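Local structure of NanU sialic acid binding protein (Bacteroides fragilis, 4L7T) at residues L46-S51 with I271-D276; D67-G72 with G318-Q323; K101-I106 with A136-H141; K331-G336 with R460-M465. The protein binds sialic acid with high affinity as a SusD-family protein of the outer membrane, probably working together with the transporter NanO in sialic acid uptake. All blocks are in the same frame, centred on the assembly; numbering follows the deposited sequence. Where two conformers were deposited one is given.

Contact 1: L46-S51 with I271-D276; sequences LLRECS and IRNAKD
Arg48, close to the C-terminal end of helix 33-48, reaches across to the backbone that follows strand 267-271. The polar link is a single hydrogen bond from Arg48 NH1 to Arg272 O, 2.7 Å long with an N-H...O angle of 158°. The carbonyl oxygen lies at the edge of the guanidinium, close to its plane, while the donor is tilted 24° from the plane of the carbonyl. A bend at chi3 (60°) in the otherwise extended Arg48 chain turns the guanidinium onto this oxygen. The two arginines carry like charges, and Glu277 serves both: it forms a salt bridge with Arg272 and a long, weak ion pair with Arg48, which probably eases the repulsion.

Apolar contact centres on Ile271. Its CG2 methyl presses against the aliphatic part of Arg48, 3.4 Å from CG, and also faces CB of Ser51. The CD1 end of the same isoleucine touches Leu47 CD2 at 4.2 Å.

Within 46-51, Arg48 O accepts from both Ser51 N and Ser51 OG, the hydroxyl bond being 2.8 Å and in the carbonyl plane. The backbone bond closes a type I beta turn from Arg48 to Ser51, and the hydroxyl adds a second grip on the same oxygen at this corner linking helices 33-48 and 51-58 in the helical part of the SusD-family fold.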
loop_
_atom_site.group_PDB
_atom_site.type_symbol
_atom_site.label_atom_id
_atom_site.label_comp_id
_atom_site.label_asym_id
_atom_site.label_seq_id
_atom_site.Cartn_x
_atom_site.Cartn_y
_atom_site.Cartn_z
ATOM N N LEU A 46 -0.363 -12.651 10.957
ATOM C CA LEU A 46 0.446 -11.625 11.642
ATOM C C LEU A 46 0.792 -10.459 10.701
ATOM O O LEU A 46 0.812 -9.285 11.120
ATOM C CB LEU A 46 1.735 -12.252 12.150
ATOM C CG LEU A 46 1.592 -13.215 13.318
ATOM C CD1 LEU A 46 2.994 -13.787 13.512
ATOM C CD2 LEU A 46 1.137 -12.453 14.580
ATOM N N LEU A 47 1.095 -10.769 9.444
ATOM C CA LEU A 47 1.325 -9.708 8.458
ATOM C C LEU A 47 0.073 -8.808 8.334
ATOM O O LEU A 47 0.220 -7.543 8.275
ATOM C CB LEU A 47 1.692 -10.357 7.097
ATOM C CG LEU A 47 2.144 -9.389 6.027
ATOM C CD1 LEU A 47 3.585 -8.996 6.285
ATOM C CD2 LEU A 47 2.000 -10.117 4.678
ATOM N N ARG A 48 -1.113 -9.379 8.292
ATOM C CA ARG A 48 -2.356 -8.657 8.223
ATOM C C ARG A 48 -2.518 -7.623 9.387
ATOM O O ARG A 48 -3.130 -6.542 9.209
ATOM C CB ARG A 48 -3.543 -9.604 8.167
ATOM C CG ARG A 48 -4.931 -8.893 8.224
ATOM C CD ARG A 48 -6.078 -9.844 8.012
ATOM N NE ARG A 48 -6.063 -10.884 9.078
ATOM C CZ ARG A 48 -6.750 -12.030 9.002
ATOM N NH1 ARG A 48 -7.565 -12.251 7.970
ATOM N NH2 ARG A 48 -6.684 -12.926 10.008
ATOM N N GLU A 49 -1.943 -7.952 10.548
ATOM C CA GLU A 49 -2.014 -6.997 11.715
ATOM C C GLU A 49 -1.201 -5.694 11.478
ATOM O O GLU A 49 -1.336 -4.693 12.227
ATOM C CB GLU A 49 -1.531 -7.648 13.008
ATOM C CG GLU A 49 -2.509 -8.694 13.488
ATOM C CD GLU A 49 -2.073 -9.475 14.740
ATOM O OE1 GLU A 49 -0.901 -9.391 15.190
ATOM O OE2 GLU A 49 -2.949 -10.201 15.247
ATOM N N CYS A 50 -0.339 -5.719 10.482
ATOM C CA CYS A 50 0.494 -4.568 10.159
ATOM C C CYS A 50 -0.088 -3.784 8.998
ATOM O O CYS A 50 0.501 -2.793 8.548
ATOM C CB CYS A 50 1.920 -4.997 9.815
ATOM S SG CYS A 50 2.949 -5.789 11.093
ATOM N N SER A 51 -1.258 -4.185 8.521
ATOM C CA SER A 51 -1.809 -3.606 7.284
ATOM C C SER A 51 -2.210 -2.116 7.364
ATOM O O SER A 51 -1.970 -1.370 6.431
ATOM C CB SER A 51 -2.895 -4.461 6.663
ATOM O OG SER A 51 -4.048 -4.545 7.492
ATOM N N ILE A 271 -4.056 -8.430 1.240
ATOM C CA ILE A 271 -4.368 -8.775 2.644
ATOM C C ILE A 271 -5.818 -9.123 2.717
ATOM O O ILE A 271 -6.684 -8.374 2.372
ATOM C CB ILE A 271 -4.081 -7.561 3.517
ATOM C CG1 ILE A 271 -2.619 -7.173 3.443
ATOM C CG2 ILE A 271 -4.484 -7.910 4.993
ATOM C CD1 ILE A 271 -1.633 -8.129 3.800
ATOM N N ARG A 272 -6.151 -10.364 3.138
ATOM C CA ARG A 272 -7.504 -10.801 3.201
ATOM C C ARG A 272 -8.092 -10.443 4.568
ATOM O O ARG A 272 -7.548 -10.844 5.612
ATOM C CB ARG A 272 -7.700 -12.347 3.032
ATOM C CG ARG A 272 -9.282 -12.663 2.807
ATOM C CD ARG A 272 -9.658 -14.152 2.707
ATOM N NE ARG A 272 -9.471 -14.820 3.983
ATOM C CZ ARG A 272 -10.430 -15.400 4.703
ATOM N NH1 ARG A 272 -11.687 -15.461 4.261
ATOM N NH2 ARG A 272 -10.111 -15.943 5.868
ATOM N N ASN A 273 -9.142 -9.670 4.462
ATOM C CA ASN A 273 -10.033 -9.269 5.549
ATOM C C ASN A 273 -11.340 -10.073 5.360
ATOM O O ASN A 273 -11.804 -10.387 4.228
ATOM C CB ASN A 273 -10.282 -7.729 5.528
ATOM C CG ASN A 273 -8.980 -6.934 5.644
ATOM O OD1 ASN A 273 -8.702 -6.060 4.780
ATOM N ND2 ASN A 273 -8.083 -7.301 6.595
ATOM N N ALA A 274 -12.002 -10.402 6.473
ATOM C CA ALA A 274 -13.158 -11.275 6.310
ATOM C C ALA A 274 -14.010 -11.186 7.559
ATOM O O ALA A 274 -13.461 -10.962 8.640
ATOM C CB ALA A 274 -12.672 -12.737 6.102
ATOM N N LYS A 275 -15.316 -11.323 7.377
ATOM C CA LYS A 275 -16.276 -11.631 8.494
ATOM C C LYS A 275 -15.657 -12.492 9.588
ATOM O O LYS A 275 -15.095 -13.566 9.317
ATOM C CB LYS A 275 -17.503 -12.378 8.006
ATOM C CG LYS A 275 -18.318 -11.699 6.978
ATOM C CD LYS A 275 -19.715 -12.368 6.766
ATOM C CE LYS A 275 -19.752 -13.827 7.147
ATOM N NZ LYS A 275 -20.991 -14.525 6.613
ATOM N N ASP A 276 -15.777 -12.016 10.822
ATOM C CA ASP A 276 -15.444 -12.791 12.006
ATOM C C ASP A 276 -13.988 -13.160 12.086
ATOM O O ASP A 276 -13.555 -13.917 12.981
ATOM C CB ASP A 276 -16.343 -14.030 12.095
ATOM C CG ASP A 276 -17.809 -13.653 12.287
ATOM O OD1 ASP A 276 -18.134 -12.436 12.318
ATOM O OD2 ASP A 276 -18.636 -14.572 12.431
#

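Contact 2: D67-G72 with G318-Q323; sequences DVPFGG and GLIRLQ
Gln323 and Phe70 cross at about a right angle, the amide plane turned 70° from the aromatic ring. Gln323 OE1 lies at the ring edge, 3.3 Å from Phe70 CD2, and accepts a hydrogen bond of 3.2 Å from Phe70 N. That donor stands above the amide carbonyl plane, 48° out of it. The methylenes of the glutamine lie along the backbone of 67-72, CB beside Asp67 O and CG 3.3 Å from Val68 O. CG takes its place by standing opposite the glutamine's own N (chi1 175°), and a bend at chi2 then turns the amide toward Phe70 N. The other end of the amide, NE2, bonds to Pro361 O, so both ends of the group are held and its rotation is fixed.

Pro69 and Ile320 run past one another in opposite directions. Pro69 CB meets Ile320 CG2 at 3.8 Å, and Pro69 CG rests 3.4 Å from Ile320 O, a buried carbonyl oxygen with no hydrogen-bond partner in the model. Alongside, one water joins the two backbones, donating to Asp67 O and accepting from Gln323 N, each at 2.9 Å.

The contact extends from the small antiparallel pairing of strands 65-67 and 323-324. Phe70 packs on strand 356-363 and on Met296 of helix 293-299, whose Tyr295 also touches Ile320.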
loop_
_atom_site.group_PDB
_atom_site.type_symbol
_atom_site.label_atom_id
_atom_site.label_comp_id
_atom_site.label_asym_id
_atom_site.label_seq_id
_atom_site.Cartn_x
_atom_site.Cartn_y
_atom_site.Cartn_z
ATOM N N ASP A 67 -6.831 18.743 4.793
ATOM C CA ASP A 67 -7.912 19.712 5.001
ATOM C C ASP A 67 -8.669 19.313 6.284
ATOM O O ASP A 67 -8.357 18.286 6.885
ATOM C CB ASP A 67 -8.858 19.772 3.811
ATOM C CG ASP A 67 -8.387 20.756 2.745
ATOM O OD1 ASP A 67 -7.486 21.584 3.054
ATOM O OD2 ASP A 67 -8.887 20.791 1.604
ATOM N N VAL A 68 -9.597 20.170 6.734
ATOM C CA VAL A 68 -10.353 19.963 7.998
ATOM C C VAL A 68 -11.495 18.949 7.682
ATOM O O VAL A 68 -12.189 19.134 6.711
ATOM C CB VAL A 68 -10.899 21.331 8.456
ATOM C CG1 VAL A 68 -12.021 21.196 9.470
ATOM C CG2 VAL A 68 -9.703 22.160 8.970
ATOM N N PRO A 69 -11.671 17.895 8.517
ATOM C CA PRO A 69 -12.822 16.984 8.262
ATOM C C PRO A 69 -14.139 17.747 8.020
ATOM O O PRO A 69 -14.537 18.624 8.829
ATOM C CB PRO A 69 -12.848 16.112 9.517
ATOM C CG PRO A 69 -11.360 16.010 9.913
ATOM C CD PRO A 69 -10.871 17.444 9.677
ATOM N N PHE A 70 -14.830 17.503 6.907
ATOM C CA PHE A 70 -15.952 18.426 6.513
ATOM C C PHE A 70 -17.079 18.459 7.568
ATOM O O PHE A 70 -17.788 19.481 7.727
ATOM C CB PHE A 70 -16.534 18.034 5.111
ATOM C CG PHE A 70 -17.225 16.677 5.067
ATOM C CD1 PHE A 70 -18.610 16.571 5.314
ATOM C CD2 PHE A 70 -16.502 15.500 4.726
ATOM C CE1 PHE A 70 -19.278 15.341 5.290
ATOM C CE2 PHE A 70 -17.142 14.268 4.712
ATOM C CZ PHE A 70 -18.547 14.157 4.962
ATOM N N GLY A 71 -17.266 17.321 8.233
ATOM C CA GLY A 71 -18.442 17.094 9.165
ATOM C C GLY A 71 -18.186 17.596 10.569
ATOM O O GLY A 71 -19.071 17.576 11.424
ATOM N N GLY A 72 -16.972 18.049 10.822
ATOM C CA GLY A 72 -16.714 18.609 12.183
ATOM C C GLY A 72 -15.769 17.863 13.091
ATOM O O GLY A 72 -15.401 18.370 14.204
ATOM N N GLY A 318 -18.592 5.830 10.311
ATOM C CA GLY A 318 -17.252 5.837 10.786
ATOM C C GLY A 318 -16.937 7.251 11.277
ATOM O O GLY A 318 -17.831 8.002 11.657
ATOM N N LEU A 319 -15.654 7.593 11.239
ATOM C CA LEU A 319 -15.208 8.992 11.533
ATOM C C LEU A 319 -14.137 9.410 10.511
ATOM O O LEU A 319 -13.341 8.546 10.053
ATOM C CB LEU A 319 -14.676 9.093 12.963
ATOM C CG LEU A 319 -15.802 8.954 14.006
ATOM C CD1 LEU A 319 -15.230 8.849 15.381
ATOM C CD2 LEU A 319 -16.806 10.110 14.014
ATOM N N ILE A 320 -14.126 10.710 10.178
ATOM C CA ILE A 320 -13.107 11.195 9.280
ATOM C C ILE A 320 -12.065 11.863 10.160
ATOM O O ILE A 320 -12.355 12.874 10.874
ATOM C CB ILE A 320 -13.655 12.204 8.317
ATOM C CG1 ILE A 320 -14.738 11.658 7.357
ATOM C CG2 ILE A 320 -12.456 12.867 7.513
ATOM C CD1 ILE A 320 -14.293 10.443 6.472
ATOM N N ARG A 321 -10.833 11.326 10.132
ATOM C CA ARG A 321 -9.687 11.935 10.819
ATOM C C ARG A 321 -8.674 12.434 9.817
ATOM O O ARG A 321 -7.888 13.305 10.095
ATOM C CB ARG A 321 -8.968 10.984 11.781
ATOM C CG ARG A 321 -9.892 10.300 12.844
ATOM C CD ARG A 321 -10.432 11.278 13.860
ATOM N NE ARG A 321 -11.125 10.467 14.895
ATOM C CZ ARG A 321 -11.907 11.009 15.832
ATOM N NH1 ARG A 321 -12.123 12.340 15.849
ATOM N NH2 ARG A 321 -12.427 10.201 16.759
ATOM N N LEU A 322 -8.654 11.780 8.656
ATOM C CA LEU A 322 -7.816 12.206 7.506
ATOM C C LEU A 322 -8.793 12.663 6.447
ATOM O O LEU A 322 -9.584 11.846 5.887
ATOM C CB LEU A 322 -7.032 10.984 6.953
ATOM C CG LEU A 322 -5.772 10.570 7.738
ATOM C CD1 LEU A 322 -5.159 9.147 7.375
ATOM C CD2 LEU A 322 -4.649 11.579 7.613
ATOM N N GLN A 323 -8.750 13.953 6.116
ATOM C CA GLN A 323 -9.667 14.559 5.139
ATOM C C GLN A 323 -8.933 14.783 3.810
ATOM O O GLN A 323 -7.992 15.582 3.752
ATOM C CB GLN A 323 -10.211 15.901 5.727
ATOM C CG GLN A 323 -11.085 16.690 4.718
ATOM C CD GLN A 323 -12.301 15.922 4.231
ATOM O OE1 GLN A 323 -13.181 15.495 5.037
ATOM N NE2 GLN A 323 -12.347 15.686 2.901
HETATM O O HOH W 1 -6.759 15.869 6.818
#

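Contact 3: K101-I106 with A136-H141; sequences KVINQI and AYLYFH
Ile103 and Leu138 interlock where helices 99-115 and 121-146 pack as an antiparallel hairpin, their short segments crossing at -152° with axes 10.4 Å apart at closest approach. The bump on 136-141 is Leu138: its CD1 methyl enters a hollow formed by Val102, Ile103 and Ile106, one helical turn of the partner. Val102 CG1 comes within 3.6 Å of it, Ile106 CD1 within 3.9 Å and Ile103 CG1 within 4.0 Å. In return Ile103 is the bump of 101-106, sliding past Leu138 in the opposite direction to lie against Tyr139. The tyrosine crosses it at about a right angle and is held at its far end by a hydrogen bond from OH to Tyr152 O. No hydrogen bond joins the two segments; apolar packing and one CH-pi contact do. With CG1 pointing away from its carbonyl carbon (chi1 -75°) and the chain then extended, Ile103 places CD1 over one face of the Tyr139 ring, offset toward the rim, 3.9 Å from the centroid and 21° off the normal.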
loop_
_atom_site.group_PDB
_atom_site.type_symbol
_atom_site.label_atom_id
_atom_site.label_comp_id
_atom_site.label_asym_id
_atom_site.label_seq_id
_atom_site.Cartn_x
_atom_site.Cartn_y
_atom_site.Cartn_z
ATOM N N LYS A 101 7.606 -8.320 15.532
ATOM C CA LYS A 101 6.858 -9.445 16.049
ATOM C C LYS A 101 6.620 -10.437 14.888
ATOM O O LYS A 101 6.695 -11.672 15.108
ATOM C CB LYS A 101 5.525 -8.979 16.606
ATOM C CG LYS A 101 4.549 -10.114 16.989
ATOM C CD LYS A 101 3.391 -9.586 17.812
ATOM C CE LYS A 101 2.029 -10.192 17.437
ATOM N NZ LYS A 101 1.528 -11.246 18.419
ATOM N N VAL A 102 6.321 -9.882 13.693
ATOM C CA VAL A 102 6.051 -10.725 12.498
ATOM C C VAL A 102 7.298 -11.366 12.027
ATOM O O VAL A 102 7.297 -12.610 11.776
ATOM C CB VAL A 102 5.409 -9.911 11.351
ATOM C CG1 VAL A 102 4.979 -10.875 10.226
ATOM C CG2 VAL A 102 4.184 -9.166 11.900
ATOM N N ILE A 103 8.394 -10.594 11.933
ATOM C CA ILE A 103 9.694 -11.047 11.527
ATOM C C ILE A 103 10.155 -12.201 12.465
ATOM O O ILE A 103 10.645 -13.210 11.996
ATOM C CB ILE A 103 10.719 -9.898 11.516
ATOM C CG1 ILE A 103 10.496 -8.961 10.278
ATOM C CG2 ILE A 103 12.196 -10.364 11.512
ATOM C CD1 ILE A 103 11.152 -7.564 10.528
ATOM N N ASN A 104 9.997 -12.015 13.776
ATOM C CA ASN A 104 10.435 -13.119 14.686
ATOM C C ASN A 104 9.801 -14.469 14.354
ATOM O O ASN A 104 10.508 -15.479 14.341
ATOM C CB ASN A 104 10.114 -12.740 16.138
ATOM C CG ASN A 104 10.802 -13.661 17.170
ATOM O OD1 ASN A 104 11.970 -13.973 17.061
ATOM N ND2 ASN A 104 10.067 -14.006 18.165
ATOM N N GLN A 105 8.525 -14.454 14.067
ATOM C CA GLN A 105 7.789 -15.683 13.743
ATOM C C GLN A 105 8.142 -16.253 12.374
ATOM O O GLN A 105 8.182 -17.482 12.164
ATOM C CB GLN A 105 6.317 -15.463 13.774
ATOM C CG GLN A 105 5.813 -14.914 15.137
ATOM C CD GLN A 105 5.767 -15.951 16.183
ATOM O OE1 GLN A 105 5.166 -17.016 15.972
ATOM N NE2 GLN A 105 6.355 -15.636 17.383
ATOM N N ILE A 106 8.387 -15.375 11.413
ATOM C CA ILE A 106 8.947 -15.868 10.155
ATOM C C ILE A 106 10.268 -16.532 10.354
ATOM O O ILE A 106 10.575 -17.533 9.701
ATOM C CB ILE A 106 9.150 -14.695 9.149
ATOM C CG1 ILE A 106 7.802 -14.114 8.874
ATOM C CG2 ILE A 106 9.738 -15.128 7.813
ATOM C CD1 ILE A 106 7.915 -12.710 8.054
ATOM N N ALA A 136 11.716 -10.095 3.548
ATOM C CA ALA A 136 12.256 -8.999 2.723
ATOM C C ALA A 136 11.230 -7.821 2.579
ATOM O O ALA A 136 11.625 -6.659 2.576
ATOM C CB ALA A 136 12.688 -9.520 1.320
ATOM N N TYR A 137 9.953 -8.143 2.430
ATOM C CA TYR A 137 8.868 -7.166 2.315
ATOM C C TYR A 137 8.801 -6.260 3.564
ATOM O O TYR A 137 8.777 -4.985 3.481
ATOM C CB TYR A 137 7.509 -7.841 2.062
ATOM C CG TYR A 137 6.412 -6.845 1.966
ATOM C CD1 TYR A 137 6.215 -6.116 0.739
ATOM C CD2 TYR A 137 5.525 -6.600 3.032
ATOM C CE1 TYR A 137 5.170 -5.189 0.626
ATOM C CE2 TYR A 137 4.565 -5.674 2.909
ATOM C CZ TYR A 137 4.388 -4.950 1.721
ATOM O OH TYR A 137 3.391 -3.973 1.646
ATOM N N LEU A 138 8.807 -6.914 4.723
ATOM C CA LEU A 138 8.850 -6.150 5.986
ATOM C C LEU A 138 10.139 -5.365 6.163
ATOM O O LEU A 138 9.994 -4.145 6.504
ATOM C CB LEU A 138 8.653 -7.082 7.182
ATOM C CG LEU A 138 7.278 -7.659 7.153
ATOM C CD1 LEU A 138 7.160 -8.928 8.061
ATOM C CD2 LEU A 138 6.193 -6.721 7.529
ATOM N N TYR A 139 11.361 -5.906 5.880
ATOM C CA TYR A 139 12.574 -5.104 6.018
ATOM C C TYR A 139 12.562 -3.911 5.040
ATOM O O TYR A 139 13.245 -2.930 5.294
ATOM C CB TYR A 139 13.858 -5.954 5.895
ATOM C CG TYR A 139 14.172 -6.590 7.280
ATOM C CD1 TYR A 139 14.651 -5.808 8.360
ATOM C CD2 TYR A 139 13.962 -7.944 7.508
ATOM C CE1 TYR A 139 14.944 -6.378 9.583
ATOM C CE2 TYR A 139 14.243 -8.536 8.776
ATOM C CZ TYR A 139 14.743 -7.718 9.802
ATOM O OH TYR A 139 14.958 -8.280 11.070
ATOM N N PHE A 140 11.927 -4.079 3.847
ATOM C CA PHE A 140 11.946 -2.964 2.904
ATOM C C PHE A 140 11.048 -1.791 3.370
ATOM O O PHE A 140 11.407 -0.652 3.069
ATOM C CB PHE A 140 11.509 -3.479 1.506
ATOM C CG PHE A 140 11.639 -2.461 0.394
ATOM C CD1 PHE A 140 12.792 -1.734 0.198
ATOM C CD2 PHE A 140 10.605 -2.305 -0.544
ATOM C CE1 PHE A 140 12.922 -0.809 -0.892
ATOM C CE2 PHE A 140 10.707 -1.348 -1.607
ATOM C CZ PHE A 140 11.862 -0.574 -1.770
ATOM N N HIS A 141 9.914 -2.060 4.032
ATOM C CA HIS A 141 9.138 -0.961 4.750
ATOM C C HIS A 141 10.040 -0.321 5.796
ATOM O O HIS A 141 10.074 0.957 5.876
ATOM C CB HIS A 141 7.869 -1.466 5.442
ATOM C CG HIS A 141 6.728 -1.610 4.536
ATOM N ND1 HIS A 141 6.054 -0.506 4.055
ATOM C CD2 HIS A 141 6.083 -2.712 4.051
ATOM C CE1 HIS A 141 5.049 -0.910 3.297
ATOM N NE2 HIS A 141 4.990 -2.238 3.343
#

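Contact 4: K331-G336 with R460-M465; sequences KAFRDG and RMREFM. With EDO (1,2-ethanediol), chain D.
Ala332 O receives the NE hydrogen of Arg462 in a bond of 2.8 Å, with an N-H...O angle of 159°. The geometry is close to flat: the donor lies in the carbonyl plane, and the oxygen sits at the edge of the guanidinium, in its plane. An extended chain from CG to NE (chi3 166°) takes Arg462 from the last turn of its helix to this oxygen. Beyond NE the remaining nitrogens are also engaged, NH1 in a salt bridge with Asp435 and NH2 with Tyr440 OH, which fixes the group's orientation. Asp435 bonds Arg334 too, and this shared carboxylate probably offsets the like charges of the two arginines; Arg334 CG lies 3.8 Å from Arg462 NH2.

Phe333 runs past Arg462 in the opposite direction, its ring turned 24° from the guanidinium. Phe333 CE1 touches Arg462 CB at 3.6 Å and brings the ring edge to Arg462 O at 3.5 Å. At CZ the ring meets Met465 SD, 4.0 Å away, in an oblique Met-aromatic contact.

A modelled ethanediol, probably from the crystallisation liquor and not securely placed, lies with O1 near Met461 O. The contact joins the end of helix 452-463 to the loop between helices 328-331 and 339-343, with Phe333 also packing on Arg339 and Lys340 of the latter.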
loop_
_atom_site.group_PDB
_atom_site.type_symbol
_atom_site.label_atom_id
_atom_site.label_comp_id
_atom_site.label_asym_id
_atom_site.label_seq_id
_atom_site.Cartn_x
_atom_site.Cartn_y
_atom_site.Cartn_z
ATOM N N LYS A 331 -9.272 18.200 -9.343
ATOM C CA LYS A 331 -7.938 18.343 -9.953
ATOM C C LYS A 331 -7.205 17.036 -10.280
ATOM O O LYS A 331 -6.101 17.114 -10.784
ATOM C CB LYS A 331 -6.991 19.181 -9.078
ATOM C CG LYS A 331 -7.411 20.659 -9.117
ATOM C CD LYS A 331 -6.554 21.482 -8.211
ATOM C CE LYS A 331 -6.887 22.939 -8.474
ATOM N NZ LYS A 331 -5.674 23.743 -8.225
ATOM N N ALA A 332 -7.734 15.905 -9.855
ATOM C CA ALA A 332 -6.986 14.646 -10.006
ATOM C C ALA A 332 -7.178 13.963 -11.331
ATOM O O ALA A 332 -6.255 13.195 -11.720
ATOM C CB ALA A 332 -7.308 13.684 -8.904
ATOM N N PHE A 333 -8.385 14.095 -11.905
ATOM C CA PHE A 333 -8.755 13.216 -13.027
ATOM C C PHE A 333 -9.274 14.017 -14.203
ATOM O O PHE A 333 -10.058 14.926 -14.021
ATOM C CB PHE A 333 -9.819 12.163 -12.635
ATOM C CG PHE A 333 -9.407 11.280 -11.500
ATOM C CD1 PHE A 333 -8.641 10.118 -11.734
ATOM C CD2 PHE A 333 -9.771 11.599 -10.187
ATOM C CE1 PHE A 333 -8.249 9.287 -10.647
ATOM C CE2 PHE A 333 -9.379 10.786 -9.127
ATOM C CZ PHE A 333 -8.655 9.610 -9.351
ATOM N N ARG A 334 -8.858 13.611 -15.417
ATOM C CA ARG A 334 -9.484 14.122 -16.670
ATOM C C ARG A 334 -10.933 13.616 -16.843
ATOM O O ARG A 334 -11.286 12.534 -16.377
ATOM C CB ARG A 334 -8.634 13.691 -17.870
ATOM C CG ARG A 334 -7.191 14.073 -17.855
ATOM C CD ARG A 334 -6.871 15.589 -17.712
ATOM N NE ARG A 334 -7.630 16.374 -18.703
ATOM C CZ ARG A 334 -7.157 16.754 -19.889
ATOM N NH1 ARG A 334 -5.907 16.458 -20.274
ATOM N NH2 ARG A 334 -7.980 17.449 -20.710
ATOM N N ASP A 335 -11.833 14.371 -17.511
ATOM C CA ASP A 335 -13.178 13.856 -17.736
ATOM C C ASP A 335 -13.119 12.542 -18.469
ATOM O O ASP A 335 -12.238 12.350 -19.354
ATOM C CB ASP A 335 -13.955 14.813 -18.664
ATOM C CG ASP A 335 -14.297 16.104 -18.004
ATOM O OD1 ASP A 335 -14.031 16.303 -16.790
ATOM O OD2 ASP A 335 -14.838 16.947 -18.752
ATOM N N GLY A 336 -14.046 11.653 -18.096
ATOM C CA GLY A 336 -14.056 10.320 -18.695
ATOM C C GLY A 336 -13.311 9.245 -17.928
ATOM O O GLY A 336 -13.587 8.054 -18.119
ATOM N N ARG A 460 0.314 6.938 -11.348
ATOM C CA ARG A 460 0.261 6.212 -10.051
ATOM C C ARG A 460 -0.635 6.918 -9.063
ATOM O O ARG A 460 -1.242 6.264 -8.249
ATOM C CB ARG A 460 1.683 6.005 -9.534
ATOM C CG ARG A 460 2.526 5.016 -10.394
ATOM C CD ARG A 460 3.896 4.664 -9.758
ATOM N NE ARG A 460 3.802 3.963 -8.452
ATOM C CZ ARG A 460 3.664 2.629 -8.319
ATOM N NH1 ARG A 460 3.649 1.846 -9.392
ATOM N NH2 ARG A 460 3.650 2.028 -7.103
ATOM N N MET A 461 -0.695 8.246 -9.129
ATOM C CA MET A 461 -1.570 8.961 -8.210
ATOM C C MET A 461 -3.043 8.687 -8.546
ATOM O O MET A 461 -3.863 8.503 -7.637
ATOM C CB MET A 461 -1.320 10.458 -8.225
ATOM C CG MET A 461 -1.949 11.068 -7.039
ATOM S SD MET A 461 -1.709 12.835 -7.224
ATOM C CE MET A 461 -1.889 13.465 -5.597
ATOM N N ARG A 462 -3.352 8.551 -9.830
ATOM C CA ARG A 462 -4.732 8.341 -10.273
ATOM C C ARG A 462 -5.103 6.888 -9.995
ATOM O O ARG A 462 -6.241 6.591 -9.665
ATOM C CB ARG A 462 -4.855 8.616 -11.762
ATOM C CG ARG A 462 -4.642 10.072 -12.076
ATOM C CD ARG A 462 -4.773 10.362 -13.563
ATOM N NE ARG A 462 -4.879 11.835 -13.743
ATOM C CZ ARG A 462 -4.650 12.499 -14.868
ATOM N NH1 ARG A 462 -4.109 11.916 -15.941
ATOM N NH2 ARG A 462 -4.845 13.830 -14.923
ATOM N N GLU A 463 -4.149 5.972 -10.126
ATOM C CA GLU A 463 -4.450 4.518 -10.039
ATOM C C GLU A 463 -4.493 3.983 -8.582
ATOM O O GLU A 463 -5.257 3.032 -8.292
ATOM C CB GLU A 463 -3.283 3.781 -10.771
ATOM C CG GLU A 463 -3.459 2.233 -11.033
ATOM C CD GLU A 463 -4.720 1.887 -11.883
ATOM O OE1 GLU A 463 -5.177 2.676 -12.749
ATOM O OE2 GLU A 463 -5.233 0.755 -11.605
ATOM N N PHE A 464 -3.739 4.622 -7.668
ATOM C CA PHE A 464 -3.521 4.022 -6.335
ATOM C C PHE A 464 -3.887 4.893 -5.160
ATOM O O PHE A 464 -3.425 4.688 -4.058
ATOM C CB PHE A 464 -2.031 3.622 -6.222
ATOM C CG PHE A 464 -1.624 2.583 -7.206
ATOM C CD1 PHE A 464 -2.197 1.342 -7.194
ATOM C CD2 PHE A 464 -0.701 2.893 -8.176
ATOM C CE1 PHE A 464 -1.800 0.386 -8.165
ATOM C CE2 PHE A 464 -0.311 1.926 -9.162
ATOM C CZ PHE A 464 -0.855 0.718 -9.121
ATOM N N MET A 465 -4.834 5.754 -5.348
ATOM C CA MET A 465 -5.263 6.535 -4.134
ATOM C C MET A 465 -5.815 5.563 -3.137
ATOM O O MET A 465 -6.569 4.613 -3.476
ATOM C CB MET A 465 -6.431 7.504 -4.489
ATOM C CG MET A 465 -6.173 8.543 -5.484
ATOM S SD MET A 465 -7.540 9.827 -5.508
ATOM C CE MET A 465 -7.556 10.232 -3.913
HETATM C C1 EDO D . -1.433 7.542 -4.817
HETATM O O1 EDO D . -2.651 8.342 -5.179
HETATM C C2 EDO D . -0.404 6.772 -5.690
HETATM O O2 EDO D . 1.005 7.152 -6.008
#

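Contacts 1, 3 and 4 are buried, whereas contact 2 is only partly so and lies farthest from the chain's centre. Contacts 1 and 3 touch directly, helix 33-48 packing against both helices of contact 3 through Leu46 and Leu47, so that helix 33-48 connects the helical hairpin of contact 3 with the segment following strand 267-271; their chemistry differs, with an arginine-to-carbonyl bond in the first and purely apolar interlocking in the second. Contact 4 repeats the arginine-to-carbonyl theme on the opposite side of the chain's centre, about 27 Å from contact 1 between centres, but with more salt bridges around it. Contact 2, between two loops, relies instead on a glutamine amide and a bridging water.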